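Putative P450-like enzyme (Streptomyces himastatinicus ATCC 53653, PDB 5Z9J) binds heme b and probably acts as a cytochrome P450-type monooxygenase in microbial secondary metabolism. Local coordinates at residues A[105-114]-A[129-140]; A[243-251]-A[382-393]. All coordinates share one frame; numbering follows the deposited sequence.

How the contacts relate
Contact 1 packs two helices of a cytochrome P450 fold together, and contact 2 packs a third helix against the C-terminal beta hairpin; their centres are about 17 Å apart. The contacts meet directly where CB of A243 lies 3.5 Å from CA of A131, and where CD2 of L133 reaches CD1 of I246 at 4.0 Å, so 129-140 lies between 105-114 and 243-251. Both lie near the heme without M137 or M244 touching it: the side chain of M137 in contact 1 is about 8 Å from it and that of M244 in contact 2 about 7 Å, while I138 and L245 touch it. Contact 2 also extends toward the bound tris molecule, which V385 touches.

Contact 1 of 2, residues A[105-114]-A[129-140]; sequences RVHGIIHELL and FAAPLPLIMISD
L133 drops its isobutyl group as a knob among V106, I109, I110 and L113, with the two methyls spread over different neighbours: CD1 meets CG2 of I109 at 3.5 Å, and CD2 meets CG1 of I110 at 3.6 Å. With CG anti to the backbone N (chi1 170°), the fork of this leucine swings across to helix 105-114. L113 answers from that helix as a knob among F129, P132, L133 and I136, its CD1 lying 3.8 Å from CB of L133. The flat ring of F129, before the break at A131, closes one end. CG2 of I110 lies in the ring plane at its edge, 3.7 Å from CZ of F129, and CB of L113 also approaches near that plane, while CD2 of L114 comes obliquely to within 3.6 Å of CD1 of F129. Further along, M137 bends at its last two torsions and brings CE 3.8 Å from CB of V106; a flexible thioether fits well against the compact, branched valine.

Helices 105-114 and 132-140 run at 139°, nearer antiparallel than parallel. They correspond to helices D and E of the P450 core, where helices 240-255 and 350-367 pack alongside; L133 also touches I246, and F129 touches L364. At the far end D140 lies over one face of the R105 guanidinium, their planes 37° apart and OD2 of D140 4.2 Å from NH1 of R105. No N-H points at that oxygen, and D140 instead forms a salt bridge with R149 through OD1. The contact therefore rests on interlocking apolar side chains, branched aliphatic ones with an aromatic ring and a thioether, to which R105 and D140 probably add a modest, non-directional electrostatic attraction.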
loop_
_atom_site.group_PDB
_atom_site.type_symbol
_atom_site.label_atom_id
_atom_site.label_comp_id
_atom_site.label_asym_id
_atom_site.label_seq_id
_atom_site.Cartn_x
_atom_site.Cartn_y
_atom_site.Cartn_z
ATOM N N ARG A 105 -13.531 -13.472 -10.251
ATOM C CA ARG A 105 -14.370 -12.275 -10.378
ATOM C C ARG A 105 -13.693 -11.055 -10.990
ATOM O O ARG A 105 -14.382 -10.156 -11.514
ATOM C CB ARG A 105 -14.897 -11.859 -8.990
ATOM C CG ARG A 105 -15.820 -12.855 -8.314
ATOM C CD ARG A 105 -16.099 -12.408 -6.881
ATOM N NE ARG A 105 -17.496 -12.125 -6.585
ATOM C CZ ARG A 105 -17.939 -11.809 -5.365
ATOM N NH1 ARG A 105 -17.087 -11.735 -4.344
ATOM N NH2 ARG A 105 -19.229 -11.570 -5.153
ATOM N N VAL A 106 -12.354 -11.034 -10.925
ATOM C CA VAL A 106 -11.612 -9.837 -11.259
ATOM C C VAL A 106 -11.810 -9.435 -12.722
ATOM O O VAL A 106 -11.886 -8.264 -13.032
ATOM C CB VAL A 106 -10.104 -9.999 -10.916
ATOM C CG1 VAL A 106 -9.443 -11.060 -11.774
ATOM C CG2 VAL A 106 -9.368 -8.663 -11.017
ATOM N N HIS A 107 -11.914 -10.397 -13.615
ATOM C CA HIS A 107 -11.992 -10.071 -15.031
ATOM C C HIS A 107 -13.368 -9.491 -15.322
ATOM O O HIS A 107 -13.523 -8.602 -16.179
ATOM C CB HIS A 107 -11.668 -11.297 -15.891
ATOM C CG HIS A 107 -10.216 -11.659 -15.851
ATOM N ND1 HIS A 107 -9.308 -11.242 -16.806
ATOM C CD2 HIS A 107 -9.500 -12.350 -14.935
ATOM C CE1 HIS A 107 -8.106 -11.690 -16.497
ATOM N NE2 HIS A 107 -8.193 -12.366 -15.363
ATOM N N GLY A 108 -14.362 -10.014 -14.604
ATOM C CA GLY A 108 -15.722 -9.510 -14.710
ATOM C C GLY A 108 -15.771 -8.064 -14.265
ATOM O O GLY A 108 -16.344 -7.225 -14.951
ATOM N N ILE A 109 -15.111 -7.755 -13.148
ATOM C CA ILE A 109 -15.130 -6.396 -12.600
ATOM C C ILE A 109 -14.447 -5.399 -13.507
ATOM O O ILE A 109 -14.948 -4.276 -13.714
ATOM C CB ILE A 109 -14.427 -6.324 -11.226
ATOM C CG1 ILE A 109 -15.137 -7.239 -10.235
ATOM C CG2 ILE A 109 -14.401 -4.903 -10.711
ATOM C CD1 ILE A 109 -16.658 -6.971 -10.190
ATOM N N ILE A 110 -13.311 -5.839 -14.051
ATOM C CA ILE A 110 -12.527 -5.022 -14.953
ATOM C C ILE A 110 -13.270 -4.667 -16.233
ATOM O O ILE A 110 -13.315 -3.503 -16.629
ATOM C CB ILE A 110 -11.229 -5.741 -15.320
ATOM C CG1 ILE A 110 -10.290 -5.735 -14.135
ATOM C CG2 ILE A 110 -10.557 -5.060 -16.516
ATOM C CD1 ILE A 110 -9.122 -6.699 -14.297
ATOM N N HIS A 111 -13.853 -5.671 -16.865
ATOM C CA HIS A 111 -14.604 -5.437 -18.092
ATOM C C HIS A 111 -15.772 -4.518 -17.848
ATOM O O HIS A 111 -16.100 -3.686 -18.686
ATOM C CB HIS A 111 -15.104 -6.750 -18.679
ATOM C CG HIS A 111 -14.040 -7.524 -19.381
ATOM N ND1 HIS A 111 -13.413 -7.054 -20.514
ATOM C CD2 HIS A 111 -13.459 -8.712 -19.090
ATOM C CE1 HIS A 111 -12.504 -7.932 -20.906
ATOM N NE2 HIS A 111 -12.510 -8.945 -20.056
ATOM N N GLU A 112 -16.376 -4.668 -16.683
ATOM C CA GLU A 112 -17.499 -3.846 -16.240
ATOM C C GLU A 112 -17.089 -2.391 -16.050
ATOM O O GLU A 112 -17.793 -1.472 -16.450
ATOM C CB GLU A 112 -18.036 -4.412 -14.947
ATOM C CG GLU A 112 -19.475 -4.213 -14.705
ATOM C CD GLU A 112 -19.890 -4.854 -13.387
ATOM O OE1 GLU A 112 -19.683 -6.083 -13.235
ATOM O OE2 GLU A 112 -20.411 -4.133 -12.509
ATOM N N LEU A 113 -15.923 -2.182 -15.457
ATOM C CA LEU A 113 -15.384 -0.849 -15.337
ATOM C C LEU A 113 -15.131 -0.217 -16.710
ATOM O O LEU A 113 -15.478 0.952 -16.940
ATOM C CB LEU A 113 -14.107 -0.874 -14.506
ATOM C CG LEU A 113 -14.344 -1.074 -13.002
ATOM C CD1 LEU A 113 -13.026 -1.252 -12.277
ATOM C CD2 LEU A 113 -15.110 0.106 -12.426
ATOM N N LEU A 114 -14.505 -0.961 -17.621
ATOM C CA LEU A 114 -14.157 -0.354 -18.891
ATOM C C LEU A 114 -15.400 -0.137 -19.749
ATOM O O LEU A 114 -15.501 0.846 -20.487
ATOM C CB LEU A 114 -13.140 -1.219 -19.633
ATOM C CG LEU A 114 -11.846 -1.168 -18.816
ATOM C CD1 LEU A 114 -10.741 -2.103 -19.360
ATOM C CD2 LEU A 114 -11.348 0.281 -18.586
ATOM N N PHE A 129 -10.740 3.766 -13.235
ATOM C CA PHE A 129 -10.386 2.368 -13.373
ATOM C C PHE A 129 -9.489 1.887 -12.280
ATOM O O PHE A 129 -9.840 0.925 -11.591
ATOM C CB PHE A 129 -9.730 2.136 -14.730
ATOM C CG PHE A 129 -9.396 0.702 -15.007
ATOM C CD1 PHE A 129 -10.407 -0.230 -15.197
ATOM C CD2 PHE A 129 -8.083 0.284 -15.097
ATOM C CE1 PHE A 129 -10.124 -1.560 -15.465
ATOM C CE2 PHE A 129 -7.788 -1.047 -15.367
ATOM C CZ PHE A 129 -8.826 -1.976 -15.547
ATOM N N ALA A 130 -8.315 2.521 -12.144
ATOM C CA ALA A 130 -7.318 1.949 -11.306
ATOM C C ALA A 130 -7.691 1.970 -9.839
ATOM O O ALA A 130 -7.300 1.025 -9.133
ATOM C CB ALA A 130 -5.933 2.667 -11.526
ATOM N N ALA A 131 -8.405 2.999 -9.361
ATOM C CA ALA A 131 -8.813 3.037 -7.951
ATOM C C ALA A 131 -10.040 2.215 -7.686
ATOM O O ALA A 131 -10.049 1.471 -6.696
ATOM C CB ALA A 131 -9.084 4.459 -7.457
ATOM N N PRO A 132 -11.084 2.339 -8.526
ATOM C CA PRO A 132 -12.233 1.513 -8.177
ATOM C C PRO A 132 -12.011 0.003 -8.128
ATOM O O PRO A 132 -12.707 -0.639 -7.291
ATOM C CB PRO A 132 -13.228 1.832 -9.296
ATOM C CG PRO A 132 -12.843 3.112 -9.809
ATOM C CD PRO A 132 -11.421 3.303 -9.588
ATOM N N LEU A 133 -11.131 -0.549 -8.969
ATOM C CA LEU A 133 -10.967 -2.004 -9.083
ATOM C C LEU A 133 -10.484 -2.666 -7.769
ATOM O O LEU A 133 -11.214 -3.514 -7.224
ATOM C CB LEU A 133 -10.037 -2.370 -10.265
ATOM C CG LEU A 133 -9.628 -3.846 -10.302
ATOM C CD1 LEU A 133 -10.888 -4.744 -10.552
ATOM C CD2 LEU A 133 -8.596 -4.118 -11.369
ATOM N N PRO A 134 -9.329 -2.236 -7.195
ATOM C CA PRO A 134 -8.886 -2.846 -5.928
ATOM C C PRO A 134 -9.827 -2.560 -4.773
ATOM O O PRO A 134 -9.942 -3.379 -3.877
ATOM C CB PRO A 134 -7.539 -2.178 -5.677
ATOM C CG PRO A 134 -7.551 -0.953 -6.527
ATOM C CD PRO A 134 -8.362 -1.231 -7.673
ATOM N N LEU A 135 -10.496 -1.425 -4.802
ATOM C CA LEU A 135 -11.494 -1.135 -3.800
ATOM C C LEU A 135 -12.657 -2.140 -3.899
ATOM O O LEU A 135 -13.136 -2.668 -2.893
ATOM C CB LEU A 135 -12.022 0.293 -3.938
ATOM C CG LEU A 135 -13.114 0.513 -2.856
ATOM C CD1 LEU A 135 -12.511 0.245 -1.461
ATOM C CD2 LEU A 135 -13.785 1.849 -2.913
ATOM N N ILE A 136 -13.148 -2.358 -5.105
ATOM C CA ILE A 136 -14.236 -3.295 -5.318
ATOM C C ILE A 136 -13.861 -4.734 -4.897
ATOM O O ILE A 136 -14.662 -5.432 -4.245
ATOM C CB ILE A 136 -14.714 -3.277 -6.768
ATOM C CG1 ILE A 136 -15.423 -1.954 -7.071
ATOM C CG2 ILE A 136 -15.696 -4.426 -7.043
ATOM C CD1 ILE A 136 -15.747 -1.755 -8.555
ATOM N N MET A 137 -12.655 -5.154 -5.252
ATOM C CA MET A 137 -12.149 -6.491 -4.947
ATOM C C MET A 137 -12.093 -6.753 -3.468
ATOM O O MET A 137 -12.389 -7.868 -3.017
ATOM C CB MET A 137 -10.750 -6.704 -5.546
ATOM C CG MET A 137 -10.721 -6.857 -7.058
ATOM S SD MET A 137 -11.640 -8.292 -7.681
ATOM C CE MET A 137 -10.649 -9.676 -7.135
ATOM N N ILE A 138 -11.628 -5.767 -2.707
ATOM C CA ILE A 138 -11.519 -5.952 -1.277
ATOM C C ILE A 138 -12.912 -5.888 -0.657
ATOM O O ILE A 138 -13.190 -6.595 0.262
ATOM C CB ILE A 138 -10.619 -4.931 -0.612
ATOM C CG1 ILE A 138 -9.189 -5.040 -1.212
ATOM C CG2 ILE A 138 -10.473 -5.254 0.849
ATOM C CD1 ILE A 138 -8.260 -3.977 -0.679
ATOM N N SER A 139 -13.760 -5.032 -1.188
ATOM C CA SER A 139 -15.126 -4.902 -0.648
ATOM C C SER A 139 -15.853 -6.225 -0.801
ATOM O O SER A 139 -16.405 -6.730 0.174
ATOM C CB SER A 139 -15.855 -3.760 -1.347
ATOM O OG SER A 139 -15.133 -2.543 -1.193
ATOM N N ASP A 140 -15.757 -6.841 -1.971
ATOM C CA ASP A 140 -16.369 -8.136 -2.210
ATOM C C ASP A 140 -15.737 -9.195 -1.319
ATOM O O ASP A 140 -16.441 -9.994 -0.729
ATOM C CB ASP A 140 -16.194 -8.566 -3.665
ATOM C CG ASP A 140 -16.992 -7.734 -4.610
ATOM O OD1 ASP A 140 -17.858 -6.987 -4.126
ATOM O OD2 ASP A 140 -16.746 -7.798 -5.828
#

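Contact 2 of 2, residues A[243-251]-A[382-393]; sequences AMLIANTML and LQVVDASGVATL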
loop_
_atom_site.group_PDB
_atom_site.type_symbol
_atom_site.label_atom_id
_atom_site.label_comp_id
_atom_site.label_asym_id
_atom_site.label_seq_id
_atom_site.Cartn_x
_atom_site.Cartn_y
_atom_site.Cartn_z
ATOM N N ALA A 243 -4.098 0.726 -6.738
ATOM C CA ALA A 243 -4.517 1.671 -7.775
ATOM C C ALA A 243 -3.256 2.272 -8.401
ATOM O O ALA A 243 -3.146 2.405 -9.631
ATOM C CB ALA A 243 -5.391 2.736 -7.225
ATOM N N MET A 244 -2.317 2.639 -7.547
ATOM C CA MET A 244 -1.065 3.232 -8.042
ATOM C C MET A 244 -0.173 2.302 -8.845
ATOM O O MET A 244 0.460 2.730 -9.806
ATOM C CB MET A 244 -0.224 3.802 -6.889
ATOM C CG MET A 244 -0.671 5.192 -6.492
ATOM S SD MET A 244 0.199 5.926 -5.073
ATOM C CE MET A 244 -0.317 4.850 -3.745
ATOM N N LEU A 245 -0.030 1.057 -8.400
ATOM C CA LEU A 245 0.720 0.098 -9.151
ATOM C C LEU A 245 0.134 0.001 -10.565
ATOM O O LEU A 245 0.846 -0.062 -11.554
ATOM C CB LEU A 245 0.677 -1.259 -8.480
ATOM C CG LEU A 245 1.373 -2.346 -9.295
ATOM C CD1 LEU A 245 2.884 -1.964 -9.630
ATOM C CD2 LEU A 245 1.290 -3.675 -8.629
ATOM N N ILE A 246 -1.193 -0.093 -10.669
ATOM C CA ILE A 246 -1.811 -0.190 -11.983
ATOM C C ILE A 246 -1.554 1.091 -12.797
ATOM O O ILE A 246 -1.036 1.055 -13.932
ATOM C CB ILE A 246 -3.394 -0.479 -11.895
ATOM C CG1 ILE A 246 -3.664 -1.890 -11.314
ATOM C CG2 ILE A 246 -4.006 -0.338 -13.283
ATOM C CD1 ILE A 246 -5.197 -2.135 -10.795
ATOM N N ALA A 247 -1.788 2.241 -12.196
ATOM C CA ALA A 247 -1.651 3.482 -12.930
ATOM C C ALA A 247 -0.152 3.827 -13.202
ATOM O O ALA A 247 0.189 4.220 -14.300
ATOM C CB ALA A 247 -2.339 4.573 -12.190
ATOM N N ASN A 248 0.712 3.640 -12.220
ATOM C CA ASN A 248 2.178 3.883 -12.445
ATOM C C ASN A 248 2.667 3.072 -13.587
ATOM O O ASN A 248 3.463 3.554 -14.434
ATOM C CB ASN A 248 2.994 3.466 -11.235
ATOM C CG ASN A 248 2.758 4.322 -10.047
ATOM O OD1 ASN A 248 2.157 5.389 -10.129
ATOM N ND2 ASN A 248 3.183 3.841 -8.911
ATOM N N THR A 249 2.186 1.824 -13.645
ATOM C CA THR A 249 2.629 0.899 -14.668
ATOM C C THR A 249 2.231 1.375 -16.083
ATOM O O THR A 249 3.089 1.429 -17.001
ATOM C CB THR A 249 2.145 -0.544 -14.415
ATOM O OG1 THR A 249 2.662 -1.047 -13.163
ATOM C CG2 THR A 249 2.576 -1.434 -15.558
ATOM N N MET A 250 0.982 1.792 -16.262
ATOM C CA MET A 250 0.568 2.348 -17.530
ATOM C C MET A 250 1.308 3.646 -17.851
ATOM O O MET A 250 1.591 3.906 -19.014
ATOM C CB MET A 250 -0.943 2.621 -17.543
ATOM C CG MET A 250 -1.777 1.398 -17.200
ATOM S SD MET A 250 -1.347 -0.134 -18.094
ATOM C CE MET A 250 -1.684 0.326 -19.795
ATOM N N LEU A 251 1.597 4.470 -16.841
ATOM C CA LEU A 251 2.359 5.708 -17.050
ATOM C C LEU A 251 3.775 5.421 -17.529
ATOM O O LEU A 251 4.297 6.119 -18.405
ATOM C CB LEU A 251 2.439 6.520 -15.776
ATOM C CG LEU A 251 3.422 7.678 -15.836
ATOM C CD1 LEU A 251 2.921 8.759 -16.791
ATOM C CD2 LEU A 251 3.673 8.291 -14.454
ATOM N N LEU A 382 0.420 11.450 -5.925
ATOM C CA LEU A 382 -0.273 11.432 -4.642
ATOM C C LEU A 382 0.501 12.264 -3.606
ATOM O O LEU A 382 1.737 12.186 -3.493
ATOM C CB LEU A 382 -0.489 10.004 -4.173
ATOM C CG LEU A 382 -1.331 9.834 -2.909
ATOM C CD1 LEU A 382 -2.739 10.266 -3.230
ATOM C CD2 LEU A 382 -1.336 8.377 -2.471
ATOM N N GLN A 383 -0.244 13.137 -2.934
ATOM C CA GLN A 383 0.306 14.131 -2.012
ATOM C C GLN A 383 0.606 13.532 -0.638
ATOM O O GLN A 383 0.289 14.112 0.388
ATOM C CB GLN A 383 -0.727 15.252 -1.853
ATOM C CG GLN A 383 -1.064 15.914 -3.173
ATOM C CD GLN A 383 0.133 16.596 -3.770
ATOM O OE1 GLN A 383 0.545 17.656 -3.302
ATOM N NE2 GLN A 383 0.746 15.958 -4.764
ATOM N N VAL A 384 1.274 12.389 -0.627
ATOM C CA VAL A 384 1.540 11.697 0.610
ATOM C C VAL A 384 2.981 11.229 0.608
ATOM O O VAL A 384 3.378 10.527 -0.314
ATOM C CB VAL A 384 0.612 10.500 0.758
ATOM C CG1 VAL A 384 0.950 9.752 2.006
ATOM C CG2 VAL A 384 -0.856 10.964 0.784
ATOM N N VAL A 385 3.729 11.555 1.657
ATOM C CA VAL A 385 5.175 11.412 1.601
ATOM C C VAL A 385 5.615 9.936 1.556
ATOM O O VAL A 385 6.686 9.636 1.000
ATOM C CB VAL A 385 5.867 12.166 2.768
ATOM C CG1 VAL A 385 5.607 11.484 4.120
ATOM C CG2 VAL A 385 7.361 12.305 2.494
ATOM N N ASP A 386 4.831 8.997 2.111
ATOM C CA ASP A 386 5.317 7.611 2.114
ATOM C C ASP A 386 4.840 6.817 0.903
ATOM O O ASP A 386 4.975 5.615 0.828
ATOM C CB ASP A 386 4.996 6.898 3.451
ATOM C CG ASP A 386 3.515 6.899 3.809
ATOM O OD1 ASP A 386 2.758 7.747 3.284
ATOM O OD2 ASP A 386 3.121 6.088 4.673
ATOM N N ALA A 387 4.337 7.532 -0.083
ATOM C CA ALA A 387 3.849 6.935 -1.312
ATOM C C ALA A 387 4.419 7.604 -2.548
ATOM O O ALA A 387 4.401 8.839 -2.676
ATOM C CB ALA A 387 2.297 6.982 -1.368
ATOM N N SER A 388 4.875 6.771 -3.476
ATOM C CA SER A 388 5.353 7.274 -4.707
ATOM C C SER A 388 4.438 6.732 -5.826
ATOM O O SER A 388 4.602 5.607 -6.326
ATOM C CB SER A 388 6.829 6.855 -4.850
ATOM O OG SER A 388 7.356 7.207 -6.091
ATOM N N GLY A 389 3.482 7.552 -6.258
ATOM C CA GLY A 389 2.602 7.123 -7.329
ATOM C C GLY A 389 1.668 8.217 -7.807
ATOM O O GLY A 389 1.609 9.262 -7.184
ATOM N N VAL A 390 0.948 7.967 -8.905
ATOM C CA VAL A 390 0.109 8.976 -9.528
ATOM C C VAL A 390 -1.256 8.990 -8.811
ATOM O O VAL A 390 -1.698 7.952 -8.382
ATOM C CB VAL A 390 -0.093 8.719 -11.028
ATOM C CG1 VAL A 390 1.272 8.793 -11.807
ATOM C CG2 VAL A 390 -0.781 7.393 -11.272
ATOM N N ALA A 391 -1.806 10.178 -8.583
ATOM C CA ALA A 391 -3.172 10.349 -8.038
ATOM C C ALA A 391 -4.217 10.550 -9.145
ATOM O O ALA A 391 -5.416 10.220 -8.988
ATOM C CB ALA A 391 -3.199 11.531 -7.074
ATOM N N THR A 392 -3.746 11.092 -10.260
ATOM C CA THR A 392 -4.564 11.360 -11.442
ATOM C C THR A 392 -3.807 10.930 -12.650
ATOM O O THR A 392 -2.606 11.247 -12.775
ATOM C CB THR A 392 -4.864 12.869 -11.622
ATOM O OG1 THR A 392 -3.614 13.584 -11.776
ATOM C CG2 THR A 392 -5.578 13.417 -10.456
ATOM N N LEU A 393 -4.459 10.216 -13.562
ATOM C CA LEU A 393 -3.777 9.915 -14.814
ATOM C C LEU A 393 -4.716 10.077 -15.987
ATOM O O LEU A 393 -5.322 9.086 -16.446
ATOM C CB LEU A 393 -3.169 8.507 -14.780
ATOM C CG LEU A 393 -2.368 8.065 -16.008
ATOM C CD1 LEU A 393 -1.264 9.052 -16.401
ATOM C CD2 LEU A 393 -1.806 6.667 -15.738
#
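With CG of N248 opposite its own carbonyl carbon (chi1 -68°) and OD1 nearly eclipsing CA (chi2 -13°), OD1 is presented to the backbone N of V390. This ties helix 243-251, part of the long central P450 helix, to the C-terminal beta hairpin, whose chain reverses through a type I turn from V384 to A387. The N-H of V390 donates over 3.1 Å to OD1 of N248, lying in the plane of the side-chain carbonyl. Asparagine suits the place because its amide can also donate: ND2 makes weak bonds to O of S388 and to O of M281.

M244 reaches over the chain at G389, its side chain crossing that of L382 at about a right angle. SD of M244 rests 3.5 Å from CA of G389, where the absence of a side chain lets sulfur come close to the backbone. The bend at the last torsion (chi3 -66°) then turns CE of M244 to CD2 of L382, at 3.9 Å, and to CB of A387, one residue from each arm; N of L382 is bonded to O of G389. The tris site includes V385 together with F16, W17, D30 and W311.

Beyond the bulge at A391 and T392, L393 returns to the helix and sets CD2 against O of A247. A247 is small enough for V390 to press close, CB of A247 to CG2 of V390 at a tight 3.3 Å, while the other valine methyl, CG1 of V390, packs 3.6 Å from CD2 of L251.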